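Local coordinates for hydrogenase (NiFe) small subunit HydA (Allochromatium vinosum, PDB 3MYR), which probably carries electrons through two [4Fe-4S] clusters and one [3Fe-4S] cluster in the hydrogenase heterodimer that reacts H2 with an acceptor, at residues Y68-D73 and E99-A104; G74-P79 and M130-L135; G146-P151 and M231-G236. All coordinates share one frame; numbering follows the deposited sequence.

Contact 1: residues Y68-D73 and E99-A104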
loop_
_atom_site.group_PDB
_atom_site.type_symbol
_atom_site.label_atom_id
_atom_site.label_comp_id
_atom_site.label_asym_id
_atom_site.label_seq_id
_atom_site.Cartn_x
_atom_site.Cartn_y
_atom_site.Cartn_z
ATOM N N TYR A 68 1.830 29.171 -2.907
ATOM C CA TYR A 68 1.964 27.761 -2.489
ATOM C C TYR A 68 2.337 26.816 -3.656
ATOM O O TYR A 68 2.027 27.073 -4.811
ATOM C CB TYR A 68 0.738 27.311 -1.694
ATOM C CG TYR A 68 -0.550 27.408 -2.511
ATOM C CD1 TYR A 68 -0.959 26.352 -3.331
ATOM C CD2 TYR A 68 -1.337 28.561 -2.475
ATOM C CE1 TYR A 68 -2.167 26.459 -4.081
ATOM C CE2 TYR A 68 -2.540 28.682 -3.204
ATOM C CZ TYR A 68 -2.937 27.639 -4.001
ATOM O OH TYR A 68 -4.089 27.780 -4.730
ATOM N N LEU A 69 2.961 25.698 -3.334
ATOM C CA LEU A 69 3.244 24.677 -4.306
ATOM C C LEU A 69 2.163 23.581 -4.232
ATOM O O LEU A 69 1.768 23.171 -3.134
ATOM C CB LEU A 69 4.555 24.061 -3.845
ATOM C CG LEU A 69 5.574 23.440 -4.767
ATOM C CD1 LEU A 69 6.047 22.155 -4.141
ATOM C CD2 LEU A 69 5.258 23.281 -6.281
ATOM N N VAL A 70 1.686 23.095 -5.377
ATOM C CA VAL A 70 0.761 21.987 -5.365
ATOM C C VAL A 70 1.570 20.780 -5.906
ATOM O O VAL A 70 2.277 20.903 -6.913
ATOM C CB VAL A 70 -0.488 22.273 -6.257
ATOM C CG1 VAL A 70 -1.426 21.073 -6.332
ATOM C CG2 VAL A 70 -1.241 23.450 -5.671
ATOM N N ILE A 71 1.546 19.656 -5.195
ATOM C CA ILE A 71 2.050 18.392 -5.774
ATOM C C ILE A 71 0.835 17.499 -6.044
ATOM O O ILE A 71 -0.123 17.463 -5.207
ATOM C CB ILE A 71 3.013 17.731 -4.800
ATOM C CG1 ILE A 71 4.181 18.740 -4.538
ATOM C CG2 ILE A 71 3.508 16.401 -5.383
ATOM C CD1 ILE A 71 5.237 18.250 -3.570
ATOM N N VAL A 72 0.764 16.917 -7.254
ATOM C CA VAL A 72 -0.407 16.060 -7.581
ATOM C C VAL A 72 0.141 14.665 -7.854
ATOM O O VAL A 72 1.094 14.491 -8.640
ATOM C CB VAL A 72 -1.113 16.469 -8.871
ATOM C CG1 VAL A 72 -2.274 15.512 -9.181
ATOM C CG2 VAL A 72 -1.571 17.882 -8.823
ATOM N N ASP A 73 -0.516 13.689 -7.255
ATOM C CA ASP A 73 -0.231 12.277 -7.362
ATOM C C ASP A 73 -1.490 11.676 -8.061
ATOM O O ASP A 73 -2.601 11.862 -7.556
ATOM C CB ASP A 73 -0.163 11.712 -5.908
ATOM C CG ASP A 73 0.440 10.390 -5.889
ATOM O OD1 ASP A 73 0.734 9.958 -7.020
ATOM O OD2 ASP A 73 0.580 9.736 -4.839
ATOM N N GLU A 99 -9.577 24.154 -8.935
ATOM C CA GLU A 99 -9.716 25.187 -7.897
ATOM C C GLU A 99 -8.382 25.324 -7.062
ATOM O O GLU A 99 -7.992 26.423 -6.723
ATOM C CB GLU A 99 -10.933 24.868 -7.031
ATOM C CG GLU A 99 -10.782 25.218 -5.558
ATOM C CD GLU A 99 -11.850 24.553 -4.634
ATOM O OE1 GLU A 99 -13.043 24.921 -4.778
ATOM O OE2 GLU A 99 -11.504 23.681 -3.780
ATOM N N THR A 100 -7.643 24.237 -6.819
ATOM C CA THR A 100 -6.463 24.325 -6.001
ATOM C C THR A 100 -5.261 24.890 -6.788
ATOM O O THR A 100 -4.466 25.667 -6.245
ATOM C CB THR A 100 -6.111 22.937 -5.486
ATOM O OG1 THR A 100 -7.277 22.397 -4.860
ATOM C CG2 THR A 100 -5.012 22.986 -4.482
ATOM N N VAL A 101 -5.144 24.572 -8.077
ATOM C CA VAL A 101 -3.997 25.090 -8.839
ATOM C C VAL A 101 -4.219 26.566 -9.222
ATOM O O VAL A 101 -3.270 27.234 -9.562
ATOM C CB VAL A 101 -3.619 24.268 -10.105
ATOM C CG1 VAL A 101 -3.424 22.783 -9.758
ATOM C CG2 VAL A 101 -4.684 24.432 -11.202
ATOM N N GLU A 102 -5.441 27.073 -9.181
ATOM C CA GLU A 102 -5.697 28.427 -9.718
ATOM C C GLU A 102 -4.723 29.497 -9.168
ATOM O O GLU A 102 -4.156 30.247 -9.916
ATOM C CB GLU A 102 -7.129 28.907 -9.473
ATOM C CG GLU A 102 -7.368 30.215 -10.280
ATOM C CD GLU A 102 -8.772 30.730 -10.169
ATOM O OE1 GLU A 102 -9.115 31.617 -10.988
ATOM O OE2 GLU A 102 -9.531 30.275 -9.267
ATOM N N HIS A 103 -4.421 29.452 -7.888
ATOM C CA HIS A 103 -3.493 30.434 -7.304
ATOM C C HIS A 103 -2.186 29.861 -6.807
ATOM O O HIS A 103 -1.532 30.500 -5.985
ATOM C CB HIS A 103 -4.234 31.154 -6.157
ATOM C CG HIS A 103 -5.432 31.934 -6.641
ATOM N ND1 HIS A 103 -5.320 32.972 -7.561
ATOM C CD2 HIS A 103 -6.763 31.750 -6.438
ATOM C CE1 HIS A 103 -6.530 33.426 -7.860
ATOM N NE2 HIS A 103 -7.420 32.721 -7.169
ATOM N N ALA A 104 -1.800 28.664 -7.286
ATOM C CA ALA A 104 -0.475 28.100 -6.936
ATOM C C ALA A 104 0.663 28.904 -7.574
ATOM O O ALA A 104 0.473 29.415 -8.675
ATOM C CB ALA A 104 -0.376 26.609 -7.380
#
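Tyr68 reaches over to segment Glu99-Ala104 and donates a short hydrogen bond from its OH to the backbone O of Thr100, 2.6 Å away. With CG placed between the backbone N and the carbonyl carbon (chi1 61°), the ring lies in the hollow made by the type I beta turn from Val101 to Ala104, which Ala104 N closes on Val101 O. Ala104 CA is the bump over one face, 3.9 Å from the ring centroid and 20° off its normal, a CH-pi contact set off-centre. Thr100 O sits at the ring edge, while His103 O comes obliquely to CE2. Two residues on, Val70 fills the next hollow: its CG2 wedges between Ala104 CB (3.7 Å) and Thr100 CG2 (4.0 Å), and CG1 faces Val101 CG1. Thr100 OG1 turns back to Ile96 O of its own helix. The contact belongs to a beta-alpha-beta crossover of the flavodoxin-like domain, where strand 69-77 is joined through helix 93-101 to the parallel neighbouring strand 106-110. A phenylalanine in place of Tyr68 would probably keep the ring packing but leave Thr100 O without this donor. A single directional bond, set among apolar groups in a buried setting, thus probably helps set how far the tyrosine ring enters, while the methyl groups of Val70 and Ala104 supply shape rather than polarity.

Contact 2: residues G74-P79 and M130-L135; sequences GSIPGP and MSVMDL
Met130 pairs with Ile76 through both of its backbone polar atoms, forming an antiparallel hydrogen-bonded pair that adds a short strand to strand 69-77 of an otherwise parallel sheet. Ile76 N gives an almost straight bond to Met130 O (3.0 Å, 175°), lying in the carbonyl plane. The return bond, Met130 N to Ile76 O at 2.7 Å, is more bent, and its donor stands 38° above the plane of that carbonyl. Met130 O also meets Ser75 CB; Ser75 OG is hydrogen-bonded to Gln12 OE1, and this side chain lies about 7 Å from the [4Fe-4S] cluster held by Cys113. The sulfur of Met130 rests on the backbone at Gly78, SD to CA 3.9 Å, where a side chain on Gly78 would run into the sulfur. Ser131 turns its side chain away from Ile76 and serves as N-cap of helix 132-135, its OG taking a weak bond from Asp134 N. Val132, the first residue of that helix, sets CG2 against the CD1 tip of Ile76 at 3.9 Å, the two side chains crossing obliquely; Val107 and Ala109 of strand 106-110 also touch it. Leu135, three residues on, comes back to segment Gly74-Pro79: CD2 packs on Ile76 CB (3.8 Å), CD1 on Pro79 CD (3.8 Å), with Leu97 of helix 93-101 as a further neighbour. Ile76 is therefore gripped twice, by backbone bonds and by a valine and a leucine from the helix. Between the two segments the hydrogen bonds are all main-chain, and the side chains that meet across them add apolar fit.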
loop_
_atom_site.group_PDB
_atom_site.type_symbol
_atom_site.label_atom_id
_atom_site.label_comp_id
_atom_site.label_asym_id
_atom_site.label_seq_id
_atom_site.Cartn_x
_atom_site.Cartn_y
_atom_site.Cartn_z
ATOM N N GLY A 74 -1.333 10.864 -9.131
ATOM C CA GLY A 74 -2.506 10.194 -9.776
ATOM C C GLY A 74 -3.053 10.979 -10.953
ATOM O O GLY A 74 -2.919 12.195 -11.020
ATOM N N SER A 75 -3.730 10.289 -11.856
ATOM C CA SER A 75 -4.438 10.905 -12.974
ATOM C C SER A 75 -5.773 11.445 -12.478
ATOM O O SER A 75 -6.157 11.236 -11.332
ATOM C CB SER A 75 -4.628 9.879 -14.120
ATOM O OG SER A 75 -5.397 8.796 -13.583
ATOM N N ILE A 76 -6.405 12.253 -13.306
ATOM C CA ILE A 76 -7.674 12.881 -12.977
ATOM C C ILE A 76 -8.691 12.535 -14.087
ATOM O O ILE A 76 -8.404 12.762 -15.279
ATOM C CB ILE A 76 -7.466 14.406 -13.000
ATOM C CG1 ILE A 76 -6.326 14.784 -11.989
ATOM C CG2 ILE A 76 -8.777 15.162 -12.653
ATOM C CD1 ILE A 76 -4.900 15.017 -12.668
ATOM N N PRO A 77 -9.900 12.069 -13.715
ATOM C CA PRO A 77 -10.892 11.893 -14.783
ATOM C C PRO A 77 -11.244 13.254 -15.286
ATOM O O PRO A 77 -11.601 14.160 -14.495
ATOM C CB PRO A 77 -12.093 11.251 -14.067
ATOM C CG PRO A 77 -11.486 10.614 -12.779
ATOM C CD PRO A 77 -10.357 11.562 -12.398
ATOM N N GLY A 78 -11.141 13.412 -16.601
ATOM C CA GLY A 78 -11.302 14.723 -17.214
ATOM C C GLY A 78 -12.726 15.265 -17.141
ATOM O O GLY A 78 -13.674 14.537 -16.789
ATOM N N PRO A 79 -12.898 16.534 -17.529
ATOM C CA PRO A 79 -14.229 17.170 -17.300
ATOM C C PRO A 79 -15.311 16.541 -18.215
ATOM O O PRO A 79 -16.463 16.681 -17.935
ATOM C CB PRO A 79 -13.986 18.662 -17.663
ATOM C CG PRO A 79 -12.800 18.611 -18.645
ATOM C CD PRO A 79 -11.921 17.472 -18.123
ATOM N N MET A 130 -6.957 11.756 -17.288
ATOM C CA MET A 130 -6.061 12.662 -18.036
ATOM C C MET A 130 -4.915 13.082 -17.109
ATOM O O MET A 130 -5.025 12.907 -15.907
ATOM C CB MET A 130 -6.888 13.921 -18.424
ATOM C CG MET A 130 -7.985 13.471 -19.490
ATOM S SD MET A 130 -8.818 14.818 -20.282
ATOM C CE MET A 130 -7.472 15.806 -20.942
ATOM N N SER A 131 -3.883 13.710 -17.676
ATOM C CA SER A 131 -2.681 14.130 -16.946
ATOM C C SER A 131 -2.872 15.591 -16.525
ATOM O O SER A 131 -3.749 16.297 -17.054
ATOM C CB SER A 131 -1.460 14.093 -17.905
ATOM O OG SER A 131 -1.620 15.055 -18.975
ATOM N N VAL A 132 -2.027 16.040 -15.618
ATOM C CA VAL A 132 -2.029 17.428 -15.158
ATOM C C VAL A 132 -1.777 18.448 -16.273
ATOM O O VAL A 132 -2.598 19.335 -16.459
ATOM C CB VAL A 132 -0.981 17.573 -14.011
ATOM C CG1 VAL A 132 -0.791 19.059 -13.632
ATOM C CG2 VAL A 132 -1.431 16.726 -12.857
ATOM N N MET A 133 -0.715 18.246 -17.079
ATOM C CA MET A 133 -0.338 19.208 -18.132
ATOM C C MET A 133 -1.425 19.345 -19.216
ATOM O O MET A 133 -1.626 20.408 -19.784
ATOM C CB MET A 133 1.008 18.798 -18.753
ATOM C CG MET A 133 0.931 17.506 -19.578
ATOM S SD MET A 133 2.542 16.814 -20.132
ATOM C CE MET A 133 2.822 17.792 -21.612
ATOM N N ASP A 134 -2.171 18.277 -19.476
ATOM C CA ASP A 134 -3.328 18.387 -20.375
ATOM C C ASP A 134 -4.470 19.220 -19.805
ATOM O O ASP A 134 -5.181 19.900 -20.530
ATOM C CB ASP A 134 -3.862 16.997 -20.786
ATOM C CG ASP A 134 -2.932 16.290 -21.817
ATOM O OD1 ASP A 134 -1.881 16.855 -22.219
ATOM O OD2 ASP A 134 -3.212 15.140 -22.135
ATOM N N LEU A 135 -4.638 19.185 -18.507
ATOM C CA LEU A 135 -5.734 19.918 -17.867
ATOM C C LEU A 135 -5.382 21.295 -17.332
ATOM O O LEU A 135 -6.278 22.158 -17.134
ATOM C CB LEU A 135 -6.231 19.116 -16.701
ATOM C CG LEU A 135 -7.233 17.967 -16.910
ATOM C CD1 LEU A 135 -8.119 17.783 -18.145
ATOM C CD2 LEU A 135 -7.127 16.772 -15.956
#

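Contact 3: residues G146-P151 and M231-G236. With SF4 (iron/sulfur cluster), chain I; F3S (Fe3-s4 cluster), chain K.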
loop_
_atom_site.group_PDB
_atom_site.type_symbol
_atom_site.label_atom_id
_atom_site.label_comp_id
_atom_site.label_asym_id
_atom_site.label_seq_id
_atom_site.Cartn_x
_atom_site.Cartn_y
_atom_site.Cartn_z
ATOM N N GLY A 146 7.879 8.259 -13.580
ATOM C CA GLY A 146 8.391 7.056 -12.872
ATOM C C GLY A 146 7.230 6.431 -12.116
ATOM O O GLY A 146 6.300 7.115 -11.760
ATOM N N CYS A 147 7.284 5.137 -11.838
ATOM C CA CYS A 147 6.126 4.449 -11.280
ATOM C C CYS A 147 6.642 3.556 -10.129
ATOM O O CYS A 147 6.850 2.334 -10.289
ATOM C CB CYS A 147 5.474 3.621 -12.418
ATOM S SG CYS A 147 3.863 3.000 -11.903
ATOM N N PRO A 148 7.019 4.173 -8.997
ATOM C CA PRO A 148 6.999 5.640 -8.772
ATOM C C PRO A 148 8.395 6.184 -9.160
ATOM O O PRO A 148 9.283 5.398 -9.516
ATOM C CB PRO A 148 6.768 5.759 -7.262
ATOM C CG PRO A 148 7.477 4.479 -6.674
ATOM C CD PRO A 148 7.415 3.414 -7.789
ATOM N N PRO A 149 8.565 7.504 -9.184
ATOM C CA PRO A 149 9.868 8.119 -9.374
ATOM C C PRO A 149 10.769 7.668 -8.216
ATOM O O PRO A 149 10.304 7.356 -7.113
ATOM C CB PRO A 149 9.563 9.675 -9.196
ATOM C CG PRO A 149 8.003 9.776 -9.466
ATOM C CD PRO A 149 7.525 8.494 -8.817
ATOM N N ILE A 150 12.055 7.764 -8.447
ATOM C CA ILE A 150 13.071 7.549 -7.398
ATOM C C ILE A 150 12.910 8.474 -6.197
ATOM O O ILE A 150 12.770 9.666 -6.348
ATOM C CB ILE A 150 14.447 7.715 -7.993
ATOM C CG1 ILE A 150 14.632 6.649 -9.129
ATOM C CG2 ILE A 150 15.553 7.425 -6.927
ATOM C CD1 ILE A 150 15.930 7.001 -10.069
ATOM N N PRO A 151 13.079 7.933 -4.975
ATOM C CA PRO A 151 12.725 8.797 -3.817
ATOM C C PRO A 151 13.547 10.064 -3.827
ATOM O O PRO A 151 12.974 11.146 -3.574
ATOM C CB PRO A 151 13.155 7.942 -2.612
ATOM C CG PRO A 151 12.796 6.496 -3.089
ATOM C CD PRO A 151 13.119 6.506 -4.631
ATOM N N MET A 231 21.868 7.137 -10.356
ATOM C CA MET A 231 21.570 7.393 -8.952
ATOM C C MET A 231 21.193 6.071 -8.276
ATOM O O MET A 231 21.510 5.845 -7.111
ATOM C CB MET A 231 20.369 8.385 -8.858
ATOM C CG MET A 231 20.008 8.679 -7.413
ATOM S SD MET A 231 18.557 9.751 -7.346
ATOM C CE MET A 231 19.185 11.254 -8.261
ATOM N N LYS A 232 20.491 5.183 -9.005
ATOM C CA LYS A 232 19.950 3.922 -8.400
ATOM C C LYS A 232 18.885 4.213 -7.357
ATOM O O LYS A 232 18.582 5.392 -7.131
ATOM C CB LYS A 232 21.059 3.065 -7.777
ATOM C CG LYS A 232 22.156 2.704 -8.791
ATOM C CD LYS A 232 22.950 1.535 -8.210
ATOM C CE LYS A 232 24.153 1.240 -9.160
ATOM N NZ LYS A 232 25.036 0.121 -8.590
ATOM N N TRP A 233 18.301 3.146 -6.760
ATOM C CA TRP A 233 17.160 3.253 -5.900
ATOM C C TRP A 233 17.465 3.026 -4.447
ATOM O O TRP A 233 18.289 2.185 -4.124
ATOM C CB TRP A 233 16.156 2.169 -6.283
ATOM C CG TRP A 233 15.295 2.640 -7.385
ATOM C CD1 TRP A 233 15.589 2.689 -8.780
ATOM C CD2 TRP A 233 13.987 3.142 -7.205
ATOM N NE1 TRP A 233 14.448 3.201 -9.455
ATOM C CE2 TRP A 233 13.443 3.403 -8.506
ATOM C CE3 TRP A 233 13.123 3.220 -6.062
ATOM C CZ2 TRP A 233 12.144 3.942 -8.672
ATOM C CZ3 TRP A 233 11.780 3.726 -6.248
ATOM C CH2 TRP A 233 11.311 4.055 -7.551
ATOM N N ASN A 234 16.744 3.705 -3.559
ATOM C CA ASN A 234 16.791 3.389 -2.106
ATOM C C ASN A 234 18.152 3.613 -1.510
ATOM O O ASN A 234 18.777 2.710 -0.919
ATOM C CB ASN A 234 16.280 1.954 -1.840
ATOM C CG ASN A 234 14.815 1.759 -2.358
ATOM O OD1 ASN A 234 14.570 1.120 -3.400
ATOM N ND2 ASN A 234 13.835 2.339 -1.636
ATOM N N ASP A 235 18.598 4.847 -1.646
ATOM C CA ASP A 235 19.903 5.260 -1.194
ATOM C C ASP A 235 21.030 4.484 -1.886
ATOM O O ASP A 235 21.911 3.980 -1.210
ATOM C CB ASP A 235 19.985 5.130 0.329
ATOM C CG ASP A 235 21.056 6.056 0.919
ATOM O OD1 ASP A 235 21.550 6.899 0.144
ATOM O OD2 ASP A 235 21.458 5.880 2.069
ATOM N N GLY A 236 20.933 4.306 -3.221
ATOM C CA GLY A 236 22.045 3.746 -3.986
ATOM C C GLY A 236 22.174 2.206 -3.810
ATOM O O GLY A 236 23.219 1.663 -4.090
HETATM FE FE1 SF4 I . 2.866 4.410 -10.438
HETATM FE FE2 SF4 I . 2.803 6.682 -8.818
HETATM FE FE3 SF4 I . 0.799 6.218 -10.754
HETATM FE FE4 SF4 I . 1.264 4.620 -8.272
HETATM S S1 SF4 I . 0.456 6.898 -8.524
HETATM S S2 SF4 I . 0.623 4.013 -10.336
HETATM S S3 SF4 I . 3.541 4.517 -8.331
HETATM S S4 SF4 I . 2.998 6.548 -11.151
HETATM FE FE1 F3S K . 13.050 1.344 -15.876
HETATM FE FE3 F3S K . 11.277 2.397 -14.156
HETATM FE FE4 F3S K . 13.815 2.798 -13.727
HETATM S S1 F3S K . 11.136 0.361 -15.119
HETATM S S2 F3S K . 14.843 1.070 -14.560
HETATM S S3 F3S K . 12.678 3.546 -15.515
HETATM S S4 F3S K . 12.315 2.429 -12.196
#
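Cys147 O accepts hydrogen bonds from Arg59 NH2 and Lys211 NZ of the large subunit, in the loop that follows strand 141-144 of the flavodoxin-like domain. The same residue points SG, anti to its backbone N (chi1 -169°), at a [4Fe-4S] cluster and binds the iron FE1 at 2.3 Å; Cys14, Cys17 and Cys113 are the other ligands. A cis peptide bond then leads into Pro148, and the loop runs along the indole of Trp233, which comes from the C-terminal cluster-binding part. Pro148 O meets the indole edge in its plane, 3.1 Å from CH2. Ile150 lies over one face, with CG1 3.7 Å from the centroid of the five-membered ring, a CH-pi contact displaced toward the rim. Its other branch, CG2, runs past Met231 SD at 3.8 Å. Trp233 belongs to the [3Fe-4S] site as well, its NE1 lying 3.6 Å from the cluster sulfur S4. One ring thus packs on the loop that carries a ligand of this [4Fe-4S] cluster and borders the [3Fe-4S] cluster, in keeping with the relay of clusters known in this family. Asn234 hydrogen-bonds through ND2 to Asn212 O of the large subunit, so this region also faces the partner chain. Where Ile150 takes the N-cap position before helix 151-164, Pro151 crosses the indole at about a right angle and brings CD to 3.5 Å from Trp233 CZ3.

In the fold
From the N terminus, strand 69-77 enters contact 1 and then, within the same strand, contact 2. Contact 1 closes first, when the chain returns through helix 93-101; contact 2 closes later, at strand 129-130 and helix 132-135. Their segments alternate along the sequence, so the two loops cross, and they touch where Val72 CG1 meets Val132 CG2 at 4.0 Å. Within the flavodoxin-like domain, contact 1 packs the start of the strand on helix 93-101 and the turn into Ala104; contact 2 joins its end to strand 129-130 and helix 132-135. Contact 3 follows in series, on the other side of the chain's centre, about 24 Å from either by centres. It closes a longer loop, joining that domain to the C-terminal cluster-binding part.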